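Long-range contacts in alternansucrase (Leuconostoc mesenteroides, PDB 6HVG), which is a multidomain protein of glycosyl hydrolase family 70, with a TIM-barrel core and repeats of the choline-binding type towards both ends of its chain: residues A[792-797]-A[840-845]; A[803-808]-A[999-1004]; A[827-832]-A[846-851]; A[878-883]-A[911-916]; A[947-952]-A[991-996]. All blocks are in the same frame, centred on the assembly; numbering follows the deposited sequence.

Interaction 1 (A[792-797]-A[840-845]); sequences DQENPS and GTIYNP
Glu794 and Ile842 meet where helix 779-793 ends beside the loop leading into helix 844-857, within the TIM-barrel part of the chain. Methyl CG2 of Ile842 packs 3.8 Å from Glu794 CD, so a hydrocarbon branch lies against the stem and root of the carboxylate. Next to them Gln793 stretches fully out, CG trans to its backbone N (chi1 179°), and passes Thr841 at nearly a right angle. The hydroxyl of Tyr843 comes 4.1 Å from Gln793 CG, the phenol ring and the amide being tilted by 24°.

No direct hydrogen bond spans the segments; a water does the work. It donates to Gln793 OE1 (2.8 Å) and to Glu794 OE2 (2.8 Å) and accepts from Ile842 N (2.9 Å). Glutamine suits this place because its other end, NE2, gives a hydrogen bond to Asn803 OD1, which fixes the turn of the amide and leaves OE1 to the water. Thr841 positions the loop: its OG1 is hydrogen-bonded to Asp828 O and weakly caps the coming helix, receiving Tyr843 N and Asn844 N. Inside the loop, Ile842 CG1 sits 3.9 Å above the centre of the Tyr843 ring.

Interaction 2 (A[803-808]-A[999-1004]); sequences NDYNLP and LISGYL
Asn806 OD1 receives the amide N-H of Ser1001 in the shortest polar bond of this contact, 2.7 Å to Ser1001 N and nearly straight at 166°. The other end of the same amide answers: Asn806 ND2 donates to Ser1001 O at 2.9 Å. That oxygen lies almost in the plane of the asparagine amide, although ND2 stands well above the plane of the serine carbonyl. One side chain therefore reads both main-chain groups of one residue. Asparagine fits doubly, because Asn806 also has left-handed backbone angles (62°/30°), which this residue tolerates well. Its own N binds a water that reaches Ser1001 OG only weakly.

Nearby, Ser1001 OG lies 3.5 Å from Tyr805 CD1; the tyrosine is itself held by its OH on Lys800 N and by a cation-pi contact with Arg698. Further along the chain, Pro808 rests its ring CG 3.3 Å from Leu999 O and its CB 4.3 Å from Leu1004 CD2. Proline is at home in the first turn of helix 807-814, where no N-H is needed. The chain turns a corner at Gly1002 before entering strand 1003-1009 of the large antiparallel sheet. With OD1 and ND2 both bonded to fixed backbone groups, the rotation and flip of the buried Asn806 amide are probably settled, and helix start and strand start are joined by a paired amide bond with apolar packing of Pro808 beside it.

Interaction 3 (A[827-832]-A[846-851]); sequences GDMYLE and VISALL
Met829 and Ile847 meet at a slant, the thioether laid against the beta-branched side of the isoleucine. The methionine chain is folded at both of its later torsions (chi2 -70°, chi3 -77°), a double bend that swings the sulfur and methyl towards the neighbouring helix. Met829 SD comes 3.7 Å from Ile847 CG2, and the terminal methyl goes on to touch Ser848 OG (3.7 Å from Met829 CE) and, more loosely, Leu851 CD1 at 4.4 Å. Ile847 and Leu851 are one turn apart on helix 844-857, so a flexible unbranched side chain can follow the surface that this turn offers. The second branch of Ile847 points to the backbone instead: its CD1 lies 3.7 Å from Asp828 O.

The pieces joined are the short, weakly bonded helix directly after barrel strand 821-825 and helix 844-857, which comes next in the chain. Helix 807-814 borders them too, with Tyr811 touching Ile847. Asp828 turns its carboxylate to other partners, a salt bridge to Arg750 and a hydrogen bond with Tyr811 OH. Ser848 suits a helix surface beside a methyl group because its hydroxyl is hydrogen-bonded back to Asn844 O. From that same turn, Asn844 ND2 donates to Met829 O.

Interaction 4 (A[878-883]-A[911-916]); sequences TDLLTS and GVIVGN
Strands 881-883 and 911-915 run antiparallel, their axes 4.8 Å apart and their directions 162° from one another. Leu881 with Val914 and Ser883 with Val912 are hydrogen-bonded pairs, and Thr882 with Ile913 is the non-hydrogen-bonded pair between them. Each bonded pair has two N-H...O bonds, from Leu881 N to Val914 O at 2.9 Å and from Ser883 N to Val912 O at 2.8 Å, with their return bonds. The carbonyls also take CA-H contacts, Leu881 O lying 3.3 Å from Ile913 CA.

On one face Leu881 and Val914 lie side by side, Leu881 CD2 3.6 Å from Val914 CG1. Val914 places CG1 between its backbone N and carbonyl carbon (chi1 43°), which turns that methyl to the leucine. This face, with Ser883 and Val912, receives Ala812 and Met813 of helix 807-814. The strands are neighbours in the large antiparallel sheet to which strands 862-866 and 1003-1009 also belong, 862-866 lying beyond 881-885 and 1003-1009 beyond 910-915. The opposite face carries Thr882 and Ile913, covered by Leu930 of strand 927-931; the beta-branched residues suit extended backbone. Leu880 joins them, its CG 3.8 Å from Ile913 CG2, while its CD1 packs against Gly915, whose lack of a side chain makes this approach possible. Beyond the strand ends, Asp879 OD2 accepts from Met701 N and Asn916 ND2 donates to Ser690 O.

Interaction 5 (A[947-952]-A[991-996]); sequences SNDSGI and EMKGSL
Lys993 reaches Asp949 by staying extended through its first three torsions and bending only at the last (chi4 -69°), while Asp949 sets its carboxylate beside its own backbone N, trans to the carbonyl carbon (chi1 -66°). The two side chains cross at about a right angle. Lys993 NZ forms a salt bridge with Asp949 OD1 at 3.1 Å, arriving on the syn side but 29° out of the carboxylate plane. The methylene before it comes close to the second oxygen, nearly in the plane of the carboxylate, Lys993 CE being 3.4 Å from Asp949 OD2. Long and flexible, lysine can span from one loop to the next, and the exposed aspartate probably keeps its charge readily.

Ser995, at the start of strand 995-997, also faces Asp949. Its OG is 3.2 Å from Asp949 OD1, a possible hydrogen bond that the geometry leaves unsettled. The small serine side chain packs against the backbone of Asn948 as well. Glu991, nearby on the same segment, is paired with Lys921 instead.

What presents Asp949 is the turn it belongs to. Asn948 OD1 accepts from Ser950 N (3.0 Å), from Gly951 N (2.9 Å) and from Ser950 OG, and Asn948 N donates to Gly951 O. Asparagine suits the start of such a turn because its side-chain carbonyl can collect the amides that follow. This is an Asx turn closing the beta-hairpin between strands 940-947 and 952-954.

In the fold
From the N terminus, interaction 1 opens at the end of helix 779-793 and closes at 840-845, entering helix 844-857. Interaction 2 opens inside that span, at 803-808, and closes only at 999-1004, so the two cross. Interaction 3, from 827-832 to 846-851, likewise crosses interaction 1 but lies wholly within the long loop of interaction 2. That loop also encloses interaction 4 (878-883 with 911-916) and then interaction 5 (947-952 with 991-996), which follow in series. Interactions 1 and 3 tie barrel-side helices and loops together, interactions 4 and 5 belong to the antiparallel sheet region, and interaction 2 links the two, touching all four others.

Interaction 1 (A[792-797]-A[840-845])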
# COMPACT_ATOMS: atom_id res chain seq x y z
N ASP A 792 -25.09 -3.39 -2.99
CA ASP A 792 -24.63 -4.14 -1.83
C ASP A 792 -24.96 -3.45 -0.52
O ASP A 792 -25.38 -4.08 0.44
CB ASP A 792 -23.11 -4.33 -1.94
CG ASP A 792 -22.50 -4.91 -0.68
OD1 ASP A 792 -21.78 -4.17 0.04
OD2 ASP A 792 -22.73 -6.12 -0.45
N GLN A 793 -24.77 -2.13 -0.49
CA GLN A 793 -25.04 -1.31 0.69
C GLN A 793 -26.53 -1.38 1.11
O GLN A 793 -26.84 -1.51 2.29
CB GLN A 793 -24.69 0.14 0.39
CG GLN A 793 -24.95 1.13 1.51
CD GLN A 793 -24.48 2.53 1.15
OE1 GLN A 793 -25.23 3.49 1.25
NE2 GLN A 793 -23.24 2.65 0.72
N GLU A 794 -27.42 -1.29 0.12
CA GLU A 794 -28.86 -1.25 0.36
C GLU A 794 -29.53 -2.61 0.28
O GLU A 794 -30.75 -2.69 0.19
CB GLU A 794 -29.51 -0.31 -0.66
CG GLU A 794 -28.92 1.09 -0.61
CD GLU A 794 -29.68 2.12 -1.41
OE1 GLU A 794 -30.77 1.80 -1.95
OE2 GLU A 794 -29.17 3.26 -1.46
N ASN A 795 -28.74 -3.67 0.34
CA ASN A 795 -29.25 -5.01 0.07
C ASN A 795 -30.29 -5.42 1.13
O ASN A 795 -29.99 -5.44 2.31
CB ASN A 795 -28.08 -6.01 0.04
CG ASN A 795 -28.47 -7.34 -0.58
OD1 ASN A 795 -29.48 -7.92 -0.20
ND2 ASN A 795 -27.68 -7.84 -1.52
N PRO A 796 -31.54 -5.73 0.71
CA PRO A 796 -32.56 -6.16 1.69
C PRO A 796 -32.24 -7.49 2.38
O PRO A 796 -32.70 -7.74 3.49
CB PRO A 796 -33.86 -6.28 0.87
CG PRO A 796 -33.48 -6.06 -0.55
CD PRO A 796 -32.05 -5.68 -0.68
N SER A 797 -31.46 -8.35 1.74
CA SER A 797 -30.98 -9.57 2.39
C SER A 797 -30.41 -9.28 3.75
O SER A 797 -30.58 -10.05 4.68
CB SER A 797 -29.92 -10.25 1.54
OG SER A 797 -28.65 -9.64 1.68
N GLY A 840 -29.66 10.75 -0.87
CA GLY A 840 -29.42 10.31 0.50
C GLY A 840 -29.25 8.81 0.57
O GLY A 840 -29.64 8.10 -0.35
N THR A 841 -28.65 8.34 1.66
CA THR A 841 -28.48 6.92 1.93
C THR A 841 -29.66 6.43 2.72
O THR A 841 -30.46 7.23 3.22
CB THR A 841 -27.23 6.64 2.81
OG1 THR A 841 -27.42 7.21 4.11
CG2 THR A 841 -25.97 7.19 2.20
N ILE A 842 -29.76 5.12 2.87
CA ILE A 842 -30.85 4.55 3.66
C ILE A 842 -30.71 4.87 5.16
O ILE A 842 -31.69 4.88 5.91
CB ILE A 842 -31.02 3.03 3.43
CG1 ILE A 842 -29.79 2.24 3.87
CG2 ILE A 842 -31.33 2.74 1.97
CD1 ILE A 842 -30.06 0.74 3.99
N TYR A 843 -29.48 5.15 5.58
CA TYR A 843 -29.22 5.47 6.97
C TYR A 843 -29.61 6.91 7.34
O TYR A 843 -29.81 7.21 8.52
CB TYR A 843 -27.75 5.21 7.30
CG TYR A 843 -27.20 3.88 6.79
CD1 TYR A 843 -27.72 2.66 7.23
CD2 TYR A 843 -26.15 3.85 5.89
CE1 TYR A 843 -27.19 1.46 6.78
CE2 TYR A 843 -25.63 2.65 5.44
CZ TYR A 843 -26.16 1.46 5.89
OH TYR A 843 -25.62 0.29 5.45
N ASN A 844 -29.72 7.79 6.35
CA ASN A 844 -29.96 9.21 6.58
C ASN A 844 -31.05 9.57 7.62
O ASN A 844 -30.81 10.39 8.51
CB ASN A 844 -30.23 9.93 5.27
CG ASN A 844 -30.24 11.44 5.42
OD1 ASN A 844 -31.09 12.01 6.11
ND2 ASN A 844 -29.29 12.11 4.76
N PRO A 845 -32.24 8.97 7.52
CA PRO A 845 -33.29 9.35 8.45
C PRO A 845 -32.95 9.02 9.90
O PRO A 845 -33.17 9.85 10.78
CB PRO A 845 -34.51 8.54 7.97
CG PRO A 845 -34.20 8.23 6.55
CD PRO A 845 -32.72 7.97 6.55
O HOH W 1 -27.99 3.66 1.06

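Interaction 2 (A[803-808]-A[999-1004])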
# COMPACT_ATOMS: atom_id res chain seq x y z
N ASN A 803 -19.68 -3.27 2.04
CA ASN A 803 -20.14 -2.24 2.98
C ASN A 803 -20.14 -2.69 4.45
O ASN A 803 -20.04 -3.90 4.77
CB ASN A 803 -21.55 -1.79 2.63
CG ASN A 803 -21.59 -0.94 1.40
OD1 ASN A 803 -21.80 0.26 1.50
ND2 ASN A 803 -21.34 -1.54 0.23
N ASP A 804 -20.26 -1.70 5.33
CA ASP A 804 -20.26 -1.91 6.77
C ASP A 804 -21.65 -2.20 7.33
O ASP A 804 -22.66 -1.62 6.90
CB ASP A 804 -19.75 -0.66 7.49
CG ASP A 804 -18.25 -0.59 7.54
OD1 ASP A 804 -17.58 -1.42 6.90
OD2 ASP A 804 -17.72 0.28 8.26
N TYR A 805 -21.66 -3.07 8.33
CA TYR A 805 -22.87 -3.45 9.05
C TYR A 805 -23.16 -2.47 10.18
O TYR A 805 -22.25 -1.85 10.70
CB TYR A 805 -22.71 -4.86 9.66
CG TYR A 805 -22.55 -5.95 8.63
CD1 TYR A 805 -23.66 -6.60 8.10
CD2 TYR A 805 -21.28 -6.36 8.20
CE1 TYR A 805 -23.52 -7.59 7.15
CE2 TYR A 805 -21.14 -7.34 7.24
CZ TYR A 805 -22.26 -7.96 6.72
OH TYR A 805 -22.12 -8.95 5.79
N ASN A 806 -24.45 -2.33 10.54
CA ASN A 806 -24.86 -1.70 11.80
C ASN A 806 -24.44 -0.23 11.95
O ASN A 806 -24.26 0.26 13.07
CB ASN A 806 -24.37 -2.50 13.03
CG ASN A 806 -25.11 -3.81 13.21
OD1 ASN A 806 -26.32 -3.84 13.04
ND2 ASN A 806 -24.41 -4.85 13.59
N LEU A 807 -24.33 0.49 10.83
CA LEU A 807 -23.98 1.90 10.88
C LEU A 807 -24.93 2.77 11.72
O LEU A 807 -24.46 3.63 12.48
CB LEU A 807 -23.83 2.47 9.47
CG LEU A 807 -22.53 2.00 8.77
CD1 LEU A 807 -22.45 2.54 7.36
CD2 LEU A 807 -21.30 2.43 9.54
N PRO A 808 -26.25 2.55 11.62
CA PRO A 808 -27.16 3.27 12.52
C PRO A 808 -26.87 3.04 14.00
O PRO A 808 -26.89 3.98 14.79
CB PRO A 808 -28.53 2.71 12.14
CG PRO A 808 -28.39 2.38 10.71
CD PRO A 808 -27.00 1.84 10.57
N LEU A 999 -30.60 -2.04 7.18
CA LEU A 999 -30.26 -1.03 8.19
C LEU A 999 -29.64 -1.60 9.48
O LEU A 999 -28.97 -0.87 10.23
CB LEU A 999 -31.50 -0.19 8.54
CG LEU A 999 -32.12 0.60 7.38
CD1 LEU A 999 -33.55 1.00 7.68
CD2 LEU A 999 -31.29 1.84 7.04
N ILE A 1000 -29.84 -2.89 9.77
CA ILE A 1000 -29.30 -3.47 11.00
C ILE A 1000 -29.04 -4.98 10.92
O ILE A 1000 -29.72 -5.71 10.20
CB ILE A 1000 -30.20 -3.13 12.21
CG1 ILE A 1000 -29.51 -3.48 13.53
CG2 ILE A 1000 -31.54 -3.83 12.14
CD1 ILE A 1000 -30.14 -2.85 14.76
N SER A 1001 -28.03 -5.42 11.67
CA SER A 1001 -27.77 -6.81 11.97
C SER A 1001 -27.55 -6.89 13.48
O SER A 1001 -26.41 -6.93 13.95
CB SER A 1001 -26.53 -7.32 11.24
OG SER A 1001 -26.61 -7.08 9.84
N GLY A 1002 -28.65 -6.90 14.21
CA GLY A 1002 -28.64 -6.90 15.68
C GLY A 1002 -29.87 -6.19 16.22
O GLY A 1002 -30.94 -6.24 15.60
N TYR A 1003 -29.72 -5.55 17.37
CA TYR A 1003 -30.83 -4.77 17.96
C TYR A 1003 -30.45 -3.30 18.15
O TYR A 1003 -29.29 -3.01 18.39
CB TYR A 1003 -31.25 -5.34 19.33
CG TYR A 1003 -32.41 -4.57 19.89
CD1 TYR A 1003 -33.69 -4.79 19.41
CD2 TYR A 1003 -32.24 -3.57 20.83
CE1 TYR A 1003 -34.77 -4.06 19.89
CE2 TYR A 1003 -33.32 -2.85 21.32
CZ TYR A 1003 -34.57 -3.10 20.84
OH TYR A 1003 -35.65 -2.39 21.31
N LEU A 1004 -31.43 -2.41 18.01
CA LEU A 1004 -31.28 -0.99 18.36
C LEU A 1004 -32.57 -0.41 18.90
O LEU A 1004 -33.60 -0.38 18.20
CB LEU A 1004 -30.84 -0.18 17.15
CG LEU A 1004 -30.66 1.33 17.34
CD1 LEU A 1004 -29.63 1.61 18.42
CD2 LEU A 1004 -30.26 2.00 16.03
O HOH W 2 -26.45 -3.88 8.88

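Interaction 3 (A[827-832]-A[846-851])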
# COMPACT_ATOMS: atom_id res chain seq x y z
N GLY A 827 -20.53 10.27 3.51
CA GLY A 827 -20.86 9.03 2.82
C GLY A 827 -21.74 8.05 3.57
O GLY A 827 -22.17 7.06 2.99
N ASP A 828 -21.99 8.31 4.84
CA ASP A 828 -23.02 7.62 5.60
C ASP A 828 -24.36 8.36 5.51
O ASP A 828 -25.39 7.80 5.88
CB ASP A 828 -22.61 7.50 7.08
CG ASP A 828 -21.39 6.62 7.27
OD1 ASP A 828 -21.24 5.67 6.47
OD2 ASP A 828 -20.59 6.90 8.21
N MET A 829 -24.33 9.60 5.04
CA MET A 829 -25.52 10.43 4.89
C MET A 829 -26.00 10.50 3.44
O MET A 829 -27.20 10.47 3.17
CB MET A 829 -25.25 11.84 5.40
CG MET A 829 -24.90 11.92 6.89
SD MET A 829 -26.33 11.54 7.92
CE MET A 829 -27.22 13.09 7.79
N TYR A 830 -25.06 10.62 2.51
CA TYR A 830 -25.35 10.65 1.09
C TYR A 830 -24.47 9.61 0.41
O TYR A 830 -23.52 9.11 1.01
CB TYR A 830 -25.13 12.06 0.53
CG TYR A 830 -26.04 13.05 1.20
CD1 TYR A 830 -25.65 13.71 2.37
CD2 TYR A 830 -27.34 13.28 0.72
CE1 TYR A 830 -26.51 14.60 3.01
CE2 TYR A 830 -28.21 14.15 1.36
CZ TYR A 830 -27.79 14.81 2.50
OH TYR A 830 -28.62 15.68 3.15
N LEU A 831 -24.81 9.24 -0.83
CA LEU A 831 -24.05 8.21 -1.52
C LEU A 831 -22.68 8.73 -1.95
O LEU A 831 -22.56 9.87 -2.43
CB LEU A 831 -24.82 7.73 -2.74
CG LEU A 831 -26.11 6.96 -2.46
CD1 LEU A 831 -26.80 6.61 -3.77
CD2 LEU A 831 -25.88 5.70 -1.61
N GLU A 832 -21.67 7.88 -1.79
CA GLU A 832 -20.26 8.29 -1.94
C GLU A 832 -19.80 8.62 -3.34
O GLU A 832 -18.77 9.28 -3.49
CB GLU A 832 -19.34 7.22 -1.36
CG GLU A 832 -19.15 7.37 0.13
CD GLU A 832 -18.77 6.08 0.81
OE1 GLU A 832 -19.54 5.12 0.75
OE2 GLU A 832 -17.70 6.03 1.41
N VAL A 846 -32.40 7.84 10.14
CA VAL A 846 -32.05 7.41 11.51
C VAL A 846 -30.95 8.29 12.09
O VAL A 846 -31.04 8.75 13.22
CB VAL A 846 -31.58 5.94 11.58
CG1 VAL A 846 -31.47 5.48 13.03
CG2 VAL A 846 -32.55 5.04 10.82
N ILE A 847 -29.92 8.54 11.31
CA ILE A 847 -28.81 9.35 11.76
C ILE A 847 -29.26 10.82 11.93
O ILE A 847 -28.83 11.49 12.85
CB ILE A 847 -27.62 9.26 10.78
CG1 ILE A 847 -27.16 7.81 10.58
CG2 ILE A 847 -26.46 10.10 11.28
CD1 ILE A 847 -26.15 7.63 9.46
N SER A 848 -30.15 11.30 11.05
CA SER A 848 -30.69 12.66 11.15
C SER A 848 -31.50 12.85 12.43
O SER A 848 -31.43 13.90 13.08
CB SER A 848 -31.56 12.99 9.94
OG SER A 848 -30.79 12.96 8.73
N ALA A 849 -32.25 11.82 12.79
CA ALA A 849 -33.01 11.81 14.04
C ALA A 849 -32.10 11.84 15.25
O ALA A 849 -32.30 12.64 16.18
CB ALA A 849 -33.91 10.59 14.10
N LEU A 850 -31.10 10.97 15.24
CA LEU A 850 -30.10 10.93 16.31
C LEU A 850 -29.43 12.28 16.50
O LEU A 850 -29.20 12.73 17.63
CB LEU A 850 -29.05 9.83 16.03
CG LEU A 850 -29.55 8.39 16.19
CD1 LEU A 850 -28.55 7.42 15.59
CD2 LEU A 850 -29.83 8.03 17.64
N LEU A 851 -29.14 12.93 15.38
CA LEU A 851 -28.45 14.22 15.40
C LEU A 851 -29.29 15.33 16.00
O LEU A 851 -28.78 16.13 16.78
CB LEU A 851 -27.99 14.62 13.99
CG LEU A 851 -26.68 13.98 13.57
CD1 LEU A 851 -26.50 14.03 12.07
CD2 LEU A 851 -25.51 14.64 14.29

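Interaction 4 (A[878-883]-A[911-916])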
# COMPACT_ATOMS: atom_id res chain seq x y z
N THR A 878 -27.60 -11.92 27.20
CA THR A 878 -27.92 -11.48 25.85
C THR A 878 -26.79 -10.71 25.17
O THR A 878 -26.75 -10.63 23.94
CB THR A 878 -29.14 -10.56 25.95
OG1 THR A 878 -30.24 -11.28 26.52
CG2 THR A 878 -29.55 -10.06 24.62
N ASP A 879 -25.87 -10.18 25.97
CA ASP A 879 -24.81 -9.27 25.50
C ASP A 879 -25.36 -8.01 24.82
O ASP A 879 -24.85 -7.57 23.78
CB ASP A 879 -23.83 -10.02 24.60
CG ASP A 879 -22.57 -9.23 24.29
OD1 ASP A 879 -21.94 -8.76 25.25
OD2 ASP A 879 -22.21 -9.10 23.11
N LEU A 880 -26.40 -7.44 25.42
CA LEU A 880 -27.03 -6.22 24.94
C LEU A 880 -26.43 -5.05 25.73
O LEU A 880 -26.37 -5.09 26.96
CB LEU A 880 -28.57 -6.30 25.11
CG LEU A 880 -29.46 -6.03 23.87
CD1 LEU A 880 -28.94 -6.58 22.57
CD2 LEU A 880 -30.87 -6.56 24.08
N LEU A 881 -25.95 -4.02 25.02
CA LEU A 881 -25.30 -2.88 25.67
C LEU A 881 -26.31 -1.79 26.01
O LEU A 881 -27.14 -1.44 25.19
CB LEU A 881 -24.19 -2.31 24.77
CG LEU A 881 -23.45 -1.05 25.24
CD1 LEU A 881 -21.95 -1.17 25.02
CD2 LEU A 881 -23.96 0.18 24.54
N THR A 882 -26.22 -1.26 27.22
CA THR A 882 -27.11 -0.21 27.66
C THR A 882 -26.33 1.05 28.02
O THR A 882 -25.52 1.05 28.94
CB THR A 882 -27.97 -0.67 28.85
OG1 THR A 882 -27.15 -1.18 29.90
CG2 THR A 882 -28.94 -1.74 28.40
N SER A 883 -26.59 2.11 27.27
CA SER A 883 -25.91 3.41 27.44
C SER A 883 -26.94 4.48 27.72
O SER A 883 -27.93 4.59 26.99
CB SER A 883 -25.10 3.79 26.18
OG SER A 883 -24.36 4.98 26.37
N GLY A 911 -31.70 7.09 26.35
CA GLY A 911 -31.39 5.69 26.62
C GLY A 911 -31.13 4.94 25.33
O GLY A 911 -31.94 5.01 24.40
N VAL A 912 -29.99 4.27 25.25
CA VAL A 912 -29.62 3.52 24.05
C VAL A 912 -29.34 2.05 24.38
O VAL A 912 -28.59 1.75 25.31
CB VAL A 912 -28.41 4.13 23.37
CG1 VAL A 912 -28.07 3.37 22.08
CG2 VAL A 912 -28.69 5.59 23.06
N ILE A 913 -30.00 1.17 23.62
CA ILE A 913 -29.81 -0.27 23.71
C ILE A 913 -29.35 -0.76 22.34
O ILE A 913 -30.01 -0.47 21.33
CB ILE A 913 -31.12 -0.98 24.08
CG1 ILE A 913 -31.71 -0.37 25.36
CG2 ILE A 913 -30.86 -2.47 24.27
CD1 ILE A 913 -33.13 -0.80 25.62
N VAL A 914 -28.26 -1.52 22.30
CA VAL A 914 -27.73 -2.02 21.03
C VAL A 914 -27.17 -3.43 21.15
O VAL A 914 -26.60 -3.80 22.16
CB VAL A 914 -26.69 -1.05 20.43
CG1 VAL A 914 -25.76 -0.55 21.50
CG2 VAL A 914 -25.89 -1.68 19.30
N GLY A 915 -27.37 -4.23 20.10
CA GLY A 915 -26.86 -5.59 20.02
C GLY A 915 -26.27 -5.89 18.66
O GLY A 915 -26.59 -5.21 17.69
N ASN A 916 -25.42 -6.92 18.61
CA ASN A 916 -24.72 -7.33 17.38
C ASN A 916 -25.11 -8.72 16.93
O ASN A 916 -24.36 -9.36 16.20
CB ASN A 916 -23.20 -7.27 17.60
CG ASN A 916 -22.74 -8.15 18.75
OD1 ASN A 916 -23.42 -9.09 19.16
ND2 ASN A 916 -21.57 -7.83 19.28

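Interaction 5 (A[947-952]-A[991-996])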
# COMPACT_ATOMS: atom_id res chain seq x y z
N SER A 947 -35.76 -0.92 16.20
CA SER A 947 -35.49 -1.84 15.10
C SER A 947 -36.57 -2.93 14.96
O SER A 947 -37.25 -3.25 15.91
CB SER A 947 -34.11 -2.50 15.26
OG SER A 947 -34.05 -3.29 16.42
N ASN A 948 -36.70 -3.47 13.75
CA ASN A 948 -37.63 -4.56 13.48
C ASN A 948 -37.13 -5.32 12.25
O ASN A 948 -36.06 -5.03 11.73
CB ASN A 948 -39.04 -4.01 13.28
CG ASN A 948 -39.14 -3.02 12.11
OD1 ASN A 948 -38.83 -3.36 10.96
ND2 ASN A 948 -39.59 -1.80 12.41
N ASP A 949 -37.91 -6.29 11.78
CA ASP A 949 -37.42 -7.24 10.77
C ASP A 949 -37.29 -6.70 9.34
O ASP A 949 -36.65 -7.34 8.49
CB ASP A 949 -38.28 -8.51 10.82
CG ASP A 949 -38.12 -9.27 12.14
OD1 ASP A 949 -36.95 -9.46 12.58
OD2 ASP A 949 -39.14 -9.67 12.75
N SER A 950 -37.90 -5.54 9.07
CA SER A 950 -37.84 -4.90 7.75
C SER A 950 -37.04 -3.59 7.72
O SER A 950 -36.60 -3.15 6.65
CB SER A 950 -39.26 -4.64 7.23
OG SER A 950 -39.99 -3.90 8.16
N GLY A 951 -36.85 -2.96 8.88
CA GLY A 951 -36.02 -1.76 8.98
C GLY A 951 -35.83 -1.28 10.41
O GLY A 951 -35.79 -2.08 11.36
N ILE A 952 -35.69 0.04 10.56
CA ILE A 952 -35.68 0.70 11.86
C ILE A 952 -36.68 1.83 11.76
O ILE A 952 -36.54 2.69 10.91
CB ILE A 952 -34.29 1.29 12.22
CG1 ILE A 952 -33.21 0.20 12.22
CG2 ILE A 952 -34.34 1.95 13.59
CD1 ILE A 952 -31.79 0.72 12.23
N GLU A 991 -41.41 -6.91 20.13
CA GLU A 991 -40.54 -7.94 20.68
C GLU A 991 -39.07 -7.47 20.74
O GLU A 991 -38.58 -6.90 19.77
CB GLU A 991 -40.65 -9.23 19.83
CG GLU A 991 -40.26 -10.51 20.56
CD GLU A 991 -40.06 -11.72 19.64
OE1 GLU A 991 -40.68 -11.75 18.56
OE2 GLU A 991 -39.30 -12.64 20.02
N MET A 992 -38.40 -7.70 21.87
CA MET A 992 -36.93 -7.57 21.95
C MET A 992 -36.28 -8.71 21.17
O MET A 992 -35.99 -9.79 21.70
CB MET A 992 -36.42 -7.59 23.40
CG MET A 992 -36.76 -6.36 24.23
SD MET A 992 -35.77 -4.88 23.88
CE MET A 992 -34.20 -5.37 24.62
N LYS A 993 -36.06 -8.43 19.90
CA LYS A 993 -35.75 -9.42 18.89
C LYS A 993 -34.60 -8.86 18.06
O LYS A 993 -34.69 -7.73 17.55
CB LYS A 993 -37.00 -9.62 17.99
CG LYS A 993 -36.96 -10.78 17.01
CD LYS A 993 -38.10 -10.68 15.99
CE LYS A 993 -38.20 -11.94 15.12
NZ LYS A 993 -37.06 -12.12 14.17
N GLY A 994 -33.53 -9.62 17.92
CA GLY A 994 -32.51 -9.29 16.93
C GLY A 994 -33.12 -9.39 15.54
O GLY A 994 -33.95 -10.27 15.28
N SER A 995 -32.75 -8.48 14.65
CA SER A 995 -33.29 -8.45 13.29
C SER A 995 -32.16 -8.47 12.26
O SER A 995 -31.00 -8.20 12.59
CB SER A 995 -34.16 -7.19 13.10
OG SER A 995 -35.26 -7.14 14.01
N LEU A 996 -32.51 -8.76 11.01
CA LEU A 996 -31.55 -8.73 9.91
C LEU A 996 -32.18 -8.06 8.70
O LEU A 996 -33.14 -8.58 8.16
CB LEU A 996 -31.06 -10.15 9.59
CG LEU A 996 -29.70 -10.32 8.90
CD1 LEU A 996 -28.96 -11.56 9.40
CD2 LEU A 996 -29.83 -10.42 7.38